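Local atomic coordinates of protein P47 (Clostridium botulinum, PDB entry 6EKT), a protein that is thought to belong to a progenitor toxin complex that protects botulinum neurotoxin type A2 as it passes through the host gut. Residues Y25-I29 with R218-S224; M189-K195 with I211-N217; I242-L246 with S273-G279; K343-N347 with V424-F430. All blocks are in the same frame, centred on the assembly; numbering follows the deposited sequence. Where two conformers were deposited one is given.

The four contacts cluster near the middle of an elongated TULIP-type protein, and none is tied to a known ligand. Contacts 1 and 2 lie closest, with centres about 9 Å apart, and contact 2 is nested inside the chain loop that contact 1 closes; Arg218 O and Gln193 NE2 join them at 2.7 Å. Backbone bonds run on through the central sheet: Asp28 O to Ser243 N (3.0 Å) links contacts 1 and 3, and Ile242 N to Phe430 O (2.9 Å) links contacts 3 and 4. Contact 4 touches neither contact 1 nor contact 2 (nearest atoms about 7 and 9 Å), though contacts 2 and 4 reach the two outer strands of that sheet.

Contact 1 (Y25-I29 with R218-S224); sequences YGWDI and RDISKLS
Arg218 reaches the segment Tyr25-Ile29 through NH1, which gives one bond to Gly26 O (2.8 Å) and forms a salt bridge with Asp28 OD1 (2.8 Å). Both acceptors lie at the guanidinium edge, in its plane, although the approach to Asp28 OD1 comes from above the carboxylate plane and the two flat groups are inclined at 62°. NH2 adds a weak bond to Gly26 O. The arginine chain, extended from CG to NE (chi2 -178°), carries the group there. The carboxylate is tied to it once directly and once through a water between Arg218 NE and Asp28 OD2; Val215 N also donates to Asp28 OD2, and together these would restrain its rotation.

At the other end, Trp27 NE1 donates to Ser224 O (2.9 Å), which sits in the indole plane. Leu223 then covers a face of that ring: its CD1 stands 3.8 Å from the centroid of the six-membered ring, 16° off the normal, a CH-pi contact. Leu223 closes a type I turn begun at Ile220, whose CD1 lies 4.2 Å from Trp27 CH2.

The indole also rests on Leu212 and Val214 of strand 208-214, while Asp28 and Ile29 form a classic beta bulge opposite Ser213 and touch Leu246 of helix 244-252.

Contact 2 (M189-K195 with I211-N217); sequences MNPKQFK and ILSVVTN
Gln193 with Val214 and Lys195 with Leu212 are antiparallel hydrogen-bonded pairs, Val214 N meeting Gln193 O at 2.9 Å and Leu212 N meeting Lys195 O at 2.8 Å. Phe194 and Ser213 form the non-hydrogen-bonded pair between them. A classic bulge opens the strand, since Val214 O accepts from Lys192 N (2.8 Å, 171°) and Gln193 N (3.3 Å).

Among side chains, Gln193 NE2 donates to a lone pair of Thr216 O (3.3 Å), in both carbonyl and amide planes, besides its bond to Arg218 O. One water donates to Asn190 O and Val215 O and accepts from Lys192 NZ, whose chain folds back (chi2 -73°) to reach it; a second joins Met189 O to Ser213 OG.

In packing, Phe194 CB lies 4.2 Å from Ile211 CG2, and Val215 CG1 rests against Met189 O and Asn190 O.

This beta hairpin supplies one outermost strand, 193-199, of the central sheet. Strand 29-34 lies beyond 208-214, Ser213 OG bonding Ile29 O, and Leu180 of strand 178-181 touches Pro191 and Phe194.

Contact 3 (I242-L246 with S273-G279); sequences ISEKL and STSDTTG
Lys245 and Thr277 join the first turn of helix 244-252 to the loop linking the antiparallel strands 269-273 and 279-288. Ser243 is the N-cap: its OG accepts from Leu246 N, while Lys245 N donates to Thr277 O (3.0 Å) from 50° out of the carbonyl plane. Glu244 N is met by a water that also donates to Thr277 O, which accounts for the amides of the opening turn.

The lysine chain runs along the loop. Lys245 CB rests against Thr277 O at 3.4 Å, and CG leaves anti to the backbone N (chi1 174°), leading the chain past Thr278 O, which Lys245 CD approaches to 3.6 Å. CE lies nearest Ser273 OG, with Asp276 O a little farther, and NZ gives a weak bond to Ser275 O. Lys245 NZ also lies 2.7 Å from Ser273 OG, a bond that holds for the conformer given but is less certain because Ser273 was deposited in two.

Within the loop, Ser275 OG accepts from Thr277 N in an ST turn, and Thr278 OG1 pairs with both Ser275 OG and Thr274 OG1.

Glu244 reaches the other flank: OE1 lies 3.2 Å from Thr278 CB and, through its anti lone pair, accepts from Gly279 N (3.0 Å, 161°).

Contact 4 (K343-N347 with V424-F430); sequences KFVYN and VTLNVGF
Val424 O is touched by two side chains of the segment Lys343-Asn347: Tyr346 CB lies 3.5 Å away, and Phe344 CE2 3.8 Å away, with the oxygen in the plane of the phenyl ring at its edge. These are contacts with carbon, and the interface is otherwise apolar.

Val424 divides its two branches between the rings. CG2 stands over the centre of Tyr346, 3.7 Å from the centroid and 6° off the normal, in a CH-pi contact; CG1 goes to Phe344 CZ at 3.9 Å. With CG anti to the backbone N in both aromatics (chi1 179° in Phe344), the rings project from their strand toward the other segment. Phe344 is held further along by Leu426, whose CB lies 3.7 Å from Phe344 CD2, and by Phe430, which turns its edge toward the face of Phe344 in an offset edge-to-face pair, centroids 5.6 Å apart and planes at 82°. Phe430 in turn stacks with Phe247 of helix 244-252.

The short strand segments have axes 7.2 Å apart and share no backbone bond, and they belong to different sheets: strand 329-347 packs against edge strand 421-426 of the central sheet, consistent with a TULIP-like architecture.

Contact 1 (Y25-I29 with R218-S224)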
loop_
_atom_site.group_PDB
_atom_site.type_symbol
_atom_site.label_atom_id
_atom_site.label_comp_id
_atom_site.label_asym_id
_atom_site.label_seq_id
_atom_site.Cartn_x
_atom_site.Cartn_y
_atom_site.Cartn_z
ATOM N N TYR A 25 9.061 1.460 -4.860
ATOM C CA TYR A 25 10.446 1.912 -4.678
ATOM C C TYR A 25 11.247 1.056 -3.676
ATOM O O TYR A 25 11.959 1.595 -2.810
ATOM C CB TYR A 25 10.461 3.405 -4.283
ATOM C CG TYR A 25 10.075 4.316 -5.432
ATOM C CD1 TYR A 25 10.892 4.394 -6.580
ATOM C CD2 TYR A 25 8.921 5.093 -5.384
ATOM C CE1 TYR A 25 10.552 5.208 -7.648
ATOM C CE2 TYR A 25 8.565 5.923 -6.461
ATOM C CZ TYR A 25 9.392 5.987 -7.570
ATOM O OH TYR A 25 9.096 6.813 -8.631
ATOM N N GLY A 26 11.068 -0.263 -3.776
ATOM C CA GLY A 26 11.807 -1.264 -2.975
ATOM C C GLY A 26 11.143 -1.586 -1.648
ATOM O O GLY A 26 11.624 -2.440 -0.915
ATOM N N TRP A 27 10.045 -0.894 -1.330
ATOM C CA TRP A 27 9.259 -1.199 -0.107
ATOM C C TRP A 27 8.184 -2.253 -0.404
ATOM O O TRP A 27 7.890 -2.512 -1.576
ATOM C CB TRP A 27 8.644 0.081 0.474
ATOM C CG TRP A 27 9.704 1.043 0.925
ATOM C CD1 TRP A 27 10.380 1.937 0.145
ATOM C CD2 TRP A 27 10.246 1.160 2.242
ATOM N NE1 TRP A 27 11.303 2.638 0.908
ATOM C CE2 TRP A 27 11.245 2.171 2.199
ATOM C CE3 TRP A 27 9.975 0.520 3.468
ATOM C CZ2 TRP A 27 11.987 2.555 3.339
ATOM C CZ3 TRP A 27 10.695 0.895 4.594
ATOM C CH2 TRP A 27 11.687 1.920 4.530
ATOM N N ASP A 28 7.617 -2.871 0.645
ATOM C CA ASP A 28 6.571 -3.903 0.457
ATOM C C ASP A 28 5.148 -3.388 0.398
ATOM O O ASP A 28 4.390 -3.766 -0.504
ATOM C CB ASP A 28 6.674 -5.005 1.537
ATOM C CG ASP A 28 7.985 -5.735 1.500
ATOM O OD1 ASP A 28 8.593 -5.882 0.399
ATOM O OD2 ASP A 28 8.444 -6.121 2.575
ATOM N N ILE A 29 4.756 -2.557 1.371
ATOM C CA ILE A 29 3.403 -1.992 1.407
ATOM C C ILE A 29 3.545 -0.559 1.826
ATOM O O ILE A 29 4.258 -0.261 2.794
ATOM C CB ILE A 29 2.420 -2.710 2.385
ATOM C CG1 ILE A 29 2.463 -4.236 2.181
ATOM C CG2 ILE A 29 0.997 -2.161 2.209
ATOM C CD1 ILE A 29 1.606 -5.044 3.167
ATOM N N ARG A 218 14.605 -7.765 6.350
ATOM C CA ARG A 218 15.664 -7.408 5.411
ATOM C C ARG A 218 16.222 -6.004 5.689
ATOM O O ARG A 218 15.547 -5.166 6.281
ATOM C CB ARG A 218 15.196 -7.586 3.958
ATOM C CG ARG A 218 14.056 -6.691 3.483
ATOM C CD ARG A 218 13.744 -7.085 2.046
ATOM N NE ARG A 218 12.520 -6.504 1.484
ATOM C CZ ARG A 218 12.459 -5.381 0.788
ATOM N NH1 ARG A 218 11.286 -4.978 0.305
ATOM N NH2 ARG A 218 13.554 -4.651 0.579
ATOM N N ASP A 219 17.462 -5.776 5.273
ATOM C CA ASP A 219 18.136 -4.491 5.408
ATOM C C ASP A 219 17.356 -3.374 4.698
ATOM O O ASP A 219 17.111 -3.463 3.501
ATOM C CB ASP A 219 19.557 -4.640 4.831
ATOM C CG ASP A 219 20.440 -3.431 5.069
ATOM O OD1 ASP A 219 20.132 -2.585 5.923
ATOM O OD2 ASP A 219 21.481 -3.340 4.386
ATOM N N ILE A 220 16.954 -2.349 5.450
ATOM C CA ILE A 220 16.249 -1.184 4.886
ATOM C C ILE A 220 17.172 0.052 4.812
ATOM O O ILE A 220 16.812 1.068 4.206
ATOM C CB ILE A 220 14.929 -0.846 5.645
ATOM C CG1 ILE A 220 15.208 -0.387 7.080
ATOM C CG2 ILE A 220 13.948 -2.015 5.608
ATOM C CD1 ILE A 220 14.102 0.449 7.694
ATOM N N SER A 221 18.365 -0.048 5.410
ATOM C CA SER A 221 19.292 1.086 5.516
ATOM C C SER A 221 19.707 1.659 4.155
ATOM O O SER A 221 20.067 2.834 4.061
ATOM C CB SER A 221 20.526 0.716 6.349
ATOM O OG SER A 221 21.330 -0.212 5.653
ATOM N N LYS A 222 19.643 0.824 3.124
ATOM C CA LYS A 222 19.954 1.220 1.750
ATOM C C LYS A 222 18.719 1.621 0.902
ATOM O O LYS A 222 18.871 2.011 -0.256
ATOM C CB LYS A 222 20.753 0.113 1.054
ATOM C CG LYS A 222 21.855 -0.482 1.933
ATOM C CD LYS A 222 22.950 -1.167 1.130
ATOM C CE LYS A 222 24.132 -0.232 0.910
ATOM N NZ LYS A 222 25.154 -0.880 0.045
ATOM N N LEU A 223 17.510 1.518 1.461
ATOM C CA LEU A 223 16.296 1.979 0.753
ATOM C C LEU A 223 16.127 3.481 0.954
ATOM O O LEU A 223 16.355 3.994 2.040
ATOM C CB LEU A 223 15.025 1.244 1.221
ATOM C CG LEU A 223 14.843 -0.283 1.044
ATOM C CD1 LEU A 223 13.500 -0.706 1.611
ATOM C CD2 LEU A 223 14.954 -0.765 -0.401
ATOM N N SER A 224 15.710 4.173 -0.093
ATOM C CA SER A 224 15.395 5.597 -0.003
ATOM C C SER A 224 13.987 5.790 0.542
ATOM O O SER A 224 13.264 4.824 0.754
ATOM C CB SER A 224 15.504 6.243 -1.381
ATOM O OG SER A 224 16.815 6.095 -1.887
HETATM O O HOH W 1 14.363 2.668 -2.265
HETATM O O HOH W 2 10.346 -7.964 2.455
#

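Contact 2 (M189-K195 with I211-N217)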
loop_
_atom_site.group_PDB
_atom_site.type_symbol
_atom_site.label_atom_id
_atom_site.label_comp_id
_atom_site.label_asym_id
_atom_site.label_seq_id
_atom_site.Cartn_x
_atom_site.Cartn_y
_atom_site.Cartn_z
ATOM N N MET A 189 0.415 -9.009 5.767
ATOM C CA MET A 189 0.618 -7.556 5.865
ATOM C C MET A 189 1.500 -7.088 7.027
ATOM O O MET A 189 1.989 -5.927 6.999
ATOM C CB MET A 189 -0.736 -6.846 5.941
ATOM C CG MET A 189 -1.539 -6.893 4.656
ATOM S SD MET A 189 -3.050 -5.904 4.699
ATOM C CE MET A 189 -2.397 -4.235 4.533
ATOM N N ASN A 190 1.699 -7.946 8.047
ATOM C CA ASN A 190 2.357 -7.522 9.304
ATOM C C ASN A 190 3.711 -6.856 9.071
ATOM O O ASN A 190 4.622 -7.460 8.490
ATOM C CB ASN A 190 2.517 -8.668 10.303
ATOM C CG ASN A 190 1.195 -9.155 10.883
ATOM O OD1 ASN A 190 0.137 -8.514 10.761
ATOM N ND2 ASN A 190 1.255 -10.320 11.517
ATOM N N PRO A 191 3.842 -5.589 9.497
ATOM C CA PRO A 191 5.049 -4.829 9.172
ATOM C C PRO A 191 6.157 -5.093 10.191
ATOM O O PRO A 191 5.899 -5.218 11.397
ATOM C CB PRO A 191 4.573 -3.386 9.241
ATOM C CG PRO A 191 3.498 -3.417 10.289
ATOM C CD PRO A 191 2.816 -4.754 10.140
ATOM N N LYS A 192 7.385 -5.178 9.701
ATOM C CA LYS A 192 8.521 -5.443 10.570
ATOM C C LYS A 192 9.299 -4.146 10.758
ATOM O O LYS A 192 9.804 -3.881 11.833
ATOM C CB LYS A 192 9.400 -6.539 9.972
ATOM C CG LYS A 192 8.786 -7.946 10.012
ATOM C CD LYS A 192 8.773 -8.522 11.425
ATOM C CE LYS A 192 8.176 -9.926 11.473
ATOM N NZ LYS A 192 6.683 -9.939 11.299
ATOM N N GLN A 193 9.367 -3.349 9.697
ATOM C CA GLN A 193 10.103 -2.081 9.664
ATOM C C GLN A 193 9.306 -1.033 8.888
ATOM O O GLN A 193 8.610 -1.362 7.922
ATOM C CB GLN A 193 11.473 -2.278 9.011
ATOM C CG GLN A 193 12.368 -3.314 9.698
ATOM C CD GLN A 193 13.638 -3.571 8.912
ATOM O OE1 GLN A 193 14.633 -2.874 9.093
ATOM N NE2 GLN A 193 13.606 -4.568 8.023
ATOM N N PHE A 194 9.395 0.227 9.306
ATOM C CA PHE A 194 8.510 1.251 8.761
ATOM C C PHE A 194 9.094 2.647 8.947
ATOM O O PHE A 194 9.849 2.888 9.893
ATOM C CB PHE A 194 7.083 1.145 9.357
ATOM C CG PHE A 194 7.045 0.630 10.777
ATOM C CD1 PHE A 194 7.191 1.504 11.853
ATOM C CD2 PHE A 194 6.870 -0.738 11.044
ATOM C CE1 PHE A 194 7.153 1.031 13.167
ATOM C CE2 PHE A 194 6.839 -1.217 12.359
ATOM C CZ PHE A 194 6.983 -0.333 13.420
ATOM N N LYS A 195 8.739 3.533 8.021
ATOM C CA LYS A 195 9.230 4.909 7.953
ATOM C C LYS A 195 8.068 5.832 7.612
ATOM O O LYS A 195 7.196 5.467 6.821
ATOM C CB LYS A 195 10.261 5.021 6.824
ATOM C CG LYS A 195 11.329 6.090 7.056
ATOM C CD LYS A 195 12.125 6.446 5.796
ATOM C CE LYS A 195 12.800 5.215 5.203
ATOM N NZ LYS A 195 13.990 5.455 4.332
ATOM N N ILE A 211 3.265 6.158 5.060
ATOM C CA ILE A 211 4.045 5.206 5.869
ATOM C C ILE A 211 4.541 4.149 4.891
ATOM O O ILE A 211 3.741 3.542 4.169
ATOM C CB ILE A 211 3.201 4.570 7.021
ATOM C CG1 ILE A 211 2.853 5.628 8.076
ATOM C CG2 ILE A 211 3.932 3.386 7.669
ATOM C CD1 ILE A 211 1.712 5.238 9.027
ATOM N N LEU A 212 5.856 3.956 4.865
ATOM C CA LEU A 212 6.509 2.954 4.024
ATOM C C LEU A 212 6.842 1.762 4.903
ATOM O O LEU A 212 7.399 1.955 5.980
ATOM C CB LEU A 212 7.801 3.547 3.431
ATOM C CG LEU A 212 7.738 4.545 2.269
ATOM C CD1 LEU A 212 6.694 5.631 2.382
ATOM C CD2 LEU A 212 9.105 5.164 2.002
ATOM N N SER A 213 6.516 0.536 4.463
ATOM C CA SER A 213 6.778 -0.644 5.304
ATOM C C SER A 213 7.457 -1.774 4.557
ATOM O O SER A 213 7.250 -1.949 3.345
ATOM C CB SER A 213 5.482 -1.192 5.958
ATOM O OG SER A 213 4.638 -1.866 5.021
ATOM N N VAL A 214 8.232 -2.563 5.307
ATOM C CA VAL A 214 8.670 -3.888 4.857
ATOM C C VAL A 214 8.117 -4.944 5.825
ATOM O O VAL A 214 8.008 -4.684 7.020
ATOM C CB VAL A 214 10.208 -3.920 4.736
ATOM C CG1 VAL A 214 10.739 -5.329 4.635
ATOM C CG2 VAL A 214 10.633 -3.170 3.476
ATOM N N VAL A 215 7.754 -6.115 5.288
ATOM C CA VAL A 215 7.122 -7.204 6.041
ATOM C C VAL A 215 8.093 -8.347 6.442
ATOM O O VAL A 215 7.661 -9.383 6.962
ATOM C CB VAL A 215 5.893 -7.784 5.289
ATOM C CG1 VAL A 215 4.789 -6.736 5.116
ATOM C CG2 VAL A 215 6.297 -8.385 3.939
ATOM N N THR A 216 9.384 -8.145 6.193
ATOM C CA THR A 216 10.467 -9.028 6.679
ATOM C C THR A 216 11.549 -8.186 7.348
ATOM O O THR A 216 11.490 -6.953 7.326
ATOM C CB THR A 216 11.136 -9.831 5.538
ATOM O OG1 THR A 216 11.940 -8.947 4.738
ATOM C CG2 THR A 216 10.111 -10.512 4.654
ATOM N N ASN A 217 12.567 -8.839 7.910
ATOM C CA ASN A 217 13.666 -8.125 8.564
ATOM C C ASN A 217 14.854 -7.806 7.655
ATOM O O ASN A 217 15.979 -7.553 8.133
ATOM C CB ASN A 217 14.120 -8.869 9.822
ATOM C CG ASN A 217 13.151 -8.705 10.978
ATOM O OD1 ASN A 217 12.680 -9.690 11.538
ATOM N ND2 ASN A 217 12.845 -7.460 11.335
HETATM O O HOH W 3 2.698 -3.385 6.421
HETATM O O HOH W 4 5.533 -9.984 8.529
#

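Contact 3 (I242-L246 with S273-G279)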
loop_
_atom_site.group_PDB
_atom_site.type_symbol
_atom_site.label_atom_id
_atom_site.label_comp_id
_atom_site.label_asym_id
_atom_site.label_seq_id
_atom_site.Cartn_x
_atom_site.Cartn_y
_atom_site.Cartn_z
ATOM N N ILE A 242 0.426 -2.260 -2.647
ATOM C CA ILE A 242 1.052 -3.550 -2.340
ATOM C C ILE A 242 2.015 -3.922 -3.471
ATOM O O ILE A 242 1.652 -3.811 -4.641
ATOM C CB ILE A 242 -0.051 -4.621 -2.187
ATOM C CG1 ILE A 242 -0.945 -4.273 -0.993
ATOM C CG2 ILE A 242 0.525 -6.020 -1.971
ATOM C CD1 ILE A 242 -2.365 -4.795 -1.127
ATOM N N SER A 243 3.204 -4.425 -3.125
ATOM C CA SER A 243 4.210 -4.807 -4.120
ATOM C C SER A 243 3.674 -5.916 -5.054
ATOM O O SER A 243 2.764 -6.682 -4.691
ATOM C CB SER A 243 5.500 -5.303 -3.459
ATOM O OG SER A 243 5.307 -6.594 -2.865
ATOM N N GLU A 244 4.209 -5.943 -6.270
ATOM C CA GLU A 244 3.882 -7.017 -7.216
ATOM C C GLU A 244 4.011 -8.400 -6.567
ATOM O O GLU A 244 3.122 -9.251 -6.736
ATOM C CB GLU A 244 4.787 -6.939 -8.441
ATOM C CG GLU A 244 4.522 -8.074 -9.432
ATOM C CD GLU A 244 5.564 -8.101 -10.531
ATOM O OE1 GLU A 244 6.622 -8.703 -10.329
ATOM O OE2 GLU A 244 5.311 -7.525 -11.595
ATOM N N LYS A 245 5.111 -8.627 -5.849
ATOM C CA LYS A 245 5.399 -9.937 -5.256
ATOM C C LYS A 245 4.376 -10.320 -4.182
ATOM O O LYS A 245 3.865 -11.457 -4.169
ATOM C CB LYS A 245 6.848 -9.983 -4.734
ATOM C CG LYS A 245 7.247 -11.227 -3.958
ATOM C CD LYS A 245 8.759 -11.258 -3.877
ATOM C CE LYS A 245 9.252 -11.909 -2.607
ATOM N NZ LYS A 245 10.741 -11.958 -2.705
ATOM N N LEU A 246 4.057 -9.380 -3.291
ATOM C CA LEU A 246 3.006 -9.645 -2.285
ATOM C C LEU A 246 1.632 -9.896 -2.902
ATOM O O LEU A 246 0.873 -10.712 -2.401
ATOM C CB LEU A 246 2.946 -8.503 -1.255
ATOM C CG LEU A 246 4.066 -8.492 -0.210
ATOM C CD1 LEU A 246 3.865 -7.279 0.716
ATOM C CD2 LEU A 246 4.090 -9.775 0.598
ATOM N N SER A 273 10.797 -15.486 -6.893
ATOM C CA SER A 273 11.223 -14.112 -6.694
ATOM C C SER A 273 12.155 -13.712 -7.820
ATOM O O SER A 273 12.955 -14.525 -8.296
ATOM C CB SER A 273 11.915 -13.948 -5.344
ATOM O OG SER A 273 10.988 -14.133 -4.293
ATOM N N THR A 274 12.003 -12.474 -8.266
ATOM C CA THR A 274 12.903 -11.869 -9.252
ATOM C C THR A 274 13.607 -10.622 -8.674
ATOM O O THR A 274 14.531 -10.086 -9.291
ATOM C CB THR A 274 12.165 -11.510 -10.560
ATOM O OG1 THR A 274 11.014 -10.713 -10.268
ATOM C CG2 THR A 274 11.727 -12.777 -11.331
ATOM N N SER A 275 13.122 -10.164 -7.513
ATOM C CA SER A 275 13.761 -9.115 -6.665
ATOM C C SER A 275 13.039 -9.148 -5.313
ATOM O O SER A 275 12.174 -10.011 -5.099
ATOM C CB SER A 275 13.672 -7.707 -7.286
ATOM O OG SER A 275 12.350 -7.189 -7.242
ATOM N N ASP A 276 13.376 -8.227 -4.396
ATOM C CA ASP A 276 12.644 -8.153 -3.123
ATOM C C ASP A 276 11.158 -7.858 -3.306
ATOM O O ASP A 276 10.327 -8.251 -2.473
ATOM C CB ASP A 276 13.260 -7.097 -2.214
ATOM C CG ASP A 276 14.626 -7.509 -1.707
ATOM O OD1 ASP A 276 14.727 -8.599 -1.106
ATOM O OD2 ASP A 276 15.589 -6.754 -1.941
ATOM N N THR A 277 10.816 -7.201 -4.408
ATOM C CA THR A 277 9.450 -6.745 -4.589
ATOM C C THR A 277 8.743 -7.259 -5.847
ATOM O O THR A 277 7.594 -6.897 -6.076
ATOM C CB THR A 277 9.380 -5.214 -4.578
ATOM O OG1 THR A 277 10.168 -4.730 -5.664
ATOM C CG2 THR A 277 9.886 -4.638 -3.209
ATOM N N THR A 278 9.423 -8.088 -6.643
ATOM C CA THR A 278 8.844 -8.630 -7.882
ATOM C C THR A 278 8.964 -10.156 -7.963
ATOM O O THR A 278 9.781 -10.775 -7.275
ATOM C CB THR A 278 9.475 -8.004 -9.156
ATOM O OG1 THR A 278 10.869 -8.273 -9.179
ATOM C CG2 THR A 278 9.210 -6.495 -9.252
ATOM N N GLY A 279 8.142 -10.765 -8.822
ATOM C CA GLY A 279 8.214 -12.203 -9.042
ATOM C C GLY A 279 7.317 -12.687 -10.155
ATOM O O GLY A 279 6.695 -11.893 -10.868
HETATM O O HOH W 5 7.613 -7.357 -1.657
HETATM O O HOH W 6 6.493 -4.208 -6.915
#

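Contact 4 (K343-N347 with V424-F430)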
loop_
_atom_site.group_PDB
_atom_site.type_symbol
_atom_site.label_atom_id
_atom_site.label_comp_id
_atom_site.label_asym_id
_atom_site.label_seq_id
_atom_site.Cartn_x
_atom_site.Cartn_y
_atom_site.Cartn_z
ATOM N N LYS A 343 -6.665 -9.664 -18.649
ATOM C CA LYS A 343 -6.687 -8.290 -18.133
ATOM C C LYS A 343 -7.393 -8.206 -16.788
ATOM O O LYS A 343 -8.499 -8.725 -16.628
ATOM C CB LYS A 343 -7.365 -7.348 -19.138
ATOM C CG LYS A 343 -7.308 -5.868 -18.738
ATOM C CD LYS A 343 -8.469 -5.061 -19.293
ATOM C CE LYS A 343 -8.185 -4.553 -20.693
ATOM N NZ LYS A 343 -9.426 -3.954 -21.272
ATOM N N PHE A 344 -6.775 -7.494 -15.836
ATOM C CA PHE A 344 -7.448 -7.175 -14.578
ATOM C C PHE A 344 -8.599 -6.189 -14.816
ATOM O O PHE A 344 -8.458 -5.246 -15.596
ATOM C CB PHE A 344 -6.458 -6.585 -13.533
ATOM C CG PHE A 344 -7.133 -6.208 -12.223
ATOM C CD1 PHE A 344 -7.563 -7.201 -11.324
ATOM C CD2 PHE A 344 -7.398 -4.874 -11.911
ATOM C CE1 PHE A 344 -8.208 -6.857 -10.134
ATOM C CE2 PHE A 344 -8.047 -4.530 -10.721
ATOM C CZ PHE A 344 -8.462 -5.523 -9.839
ATOM N N VAL A 345 -9.729 -6.414 -14.143
ATOM C CA VAL A 345 -10.879 -5.514 -14.159
ATOM C C VAL A 345 -11.372 -5.380 -12.726
ATOM O O VAL A 345 -11.453 -6.376 -11.998
ATOM C CB VAL A 345 -12.067 -6.056 -15.014
ATOM C CG1 VAL A 345 -13.258 -5.102 -14.958
ATOM C CG2 VAL A 345 -11.657 -6.275 -16.466
ATOM N N TYR A 346 -11.683 -4.145 -12.339
ATOM C CA TYR A 346 -12.449 -3.867 -11.138
ATOM C C TYR A 346 -13.746 -3.227 -11.581
ATOM O O TYR A 346 -13.752 -2.139 -12.174
ATOM C CB TYR A 346 -11.687 -2.954 -10.162
ATOM C CG TYR A 346 -12.503 -2.598 -8.926
ATOM C CD1 TYR A 346 -12.909 -3.596 -8.026
ATOM C CD2 TYR A 346 -12.888 -1.270 -8.669
ATOM C CE1 TYR A 346 -13.658 -3.295 -6.901
ATOM C CE2 TYR A 346 -13.636 -0.953 -7.541
ATOM C CZ TYR A 346 -14.013 -1.970 -6.664
ATOM O OH TYR A 346 -14.748 -1.684 -5.547
ATOM N N ASN A 347 -14.839 -3.943 -11.338
ATOM C CA ASN A 347 -16.186 -3.448 -11.584
ATOM C C ASN A 347 -16.628 -2.689 -10.331
ATOM O O ASN A 347 -16.822 -3.290 -9.267
ATOM C CB ASN A 347 -17.114 -4.629 -11.874
ATOM C CG ASN A 347 -18.541 -4.211 -12.187
ATOM O OD1 ASN A 347 -19.065 -3.249 -11.641
ATOM N ND2 ASN A 347 -19.189 -4.977 -13.051
ATOM N N VAL A 424 -9.790 0.471 -7.337
ATOM C CA VAL A 424 -8.877 -0.660 -7.197
ATOM C C VAL A 424 -8.178 -0.765 -8.543
ATOM O O VAL A 424 -8.834 -0.953 -9.576
ATOM C CB VAL A 424 -9.627 -1.973 -6.868
ATOM C CG1 VAL A 424 -8.673 -3.145 -6.809
ATOM C CG2 VAL A 424 -10.389 -1.857 -5.549
ATOM N N THR A 425 -6.851 -0.660 -8.518
ATOM C CA THR A 425 -6.044 -0.620 -9.730
ATOM C C THR A 425 -4.905 -1.631 -9.653
ATOM O O THR A 425 -4.203 -1.706 -8.642
ATOM C CB THR A 425 -5.465 0.815 -9.923
ATOM O OG1 THR A 425 -6.551 1.738 -10.056
ATOM C CG2 THR A 425 -4.597 0.918 -11.187
ATOM N N LEU A 426 -4.700 -2.384 -10.736
ATOM C CA LEU A 426 -3.461 -3.116 -10.913
ATOM C C LEU A 426 -2.567 -2.418 -11.921
ATOM O O LEU A 426 -2.948 -2.263 -13.061
ATOM C CB LEU A 426 -3.731 -4.572 -11.343
ATOM C CG LEU A 426 -2.502 -5.463 -11.536
ATOM C CD1 LEU A 426 -1.758 -5.634 -10.216
ATOM C CD2 LEU A 426 -2.926 -6.817 -12.148
ATOM N N ASN A 427 -1.377 -1.998 -11.491
ATOM C CA ASN A 427 -0.395 -1.424 -12.398
ATOM C C ASN A 427 0.996 -1.719 -11.852
ATOM O O ASN A 427 1.640 -0.843 -11.259
ATOM C CB ASN A 427 -0.615 0.083 -12.580
ATOM C CG ASN A 427 0.189 0.648 -13.726
ATOM O OD1 ASN A 427 0.808 -0.094 -14.479
ATOM N ND2 ASN A 427 0.175 1.975 -13.877
ATOM N N VAL A 428 1.437 -2.962 -12.057
ATOM C CA VAL A 428 2.663 -3.533 -11.454
ATOM C C VAL A 428 2.422 -3.809 -9.966
ATOM O O VAL A 428 2.297 -4.980 -9.561
ATOM C CB VAL A 428 3.973 -2.731 -11.722
ATOM C CG1 VAL A 428 5.177 -3.549 -11.261
ATOM C CG2 VAL A 428 4.113 -2.393 -13.195
ATOM N N GLY A 429 2.320 -2.741 -9.168
ATOM C CA GLY A 429 1.763 -2.854 -7.819
ATOM C C GLY A 429 0.240 -2.855 -7.841
ATOM O O GLY A 429 -0.388 -2.518 -8.846
ATOM N N PHE A 430 -0.346 -3.216 -6.714
ATOM C CA PHE A 430 -1.794 -3.261 -6.577
ATOM C C PHE A 430 -2.258 -2.155 -5.625
ATOM O O PHE A 430 -1.828 -2.112 -4.468
ATOM C CB PHE A 430 -2.205 -4.662 -6.085
ATOM C CG PHE A 430 -3.679 -4.937 -6.142
ATOM C CD1 PHE A 430 -4.329 -5.138 -7.372
ATOM C CD2 PHE A 430 -4.425 -5.045 -4.965
ATOM C CE1 PHE A 430 -5.695 -5.413 -7.415
ATOM C CE2 PHE A 430 -5.795 -5.331 -5.006
ATOM C CZ PHE A 430 -6.427 -5.519 -6.231
#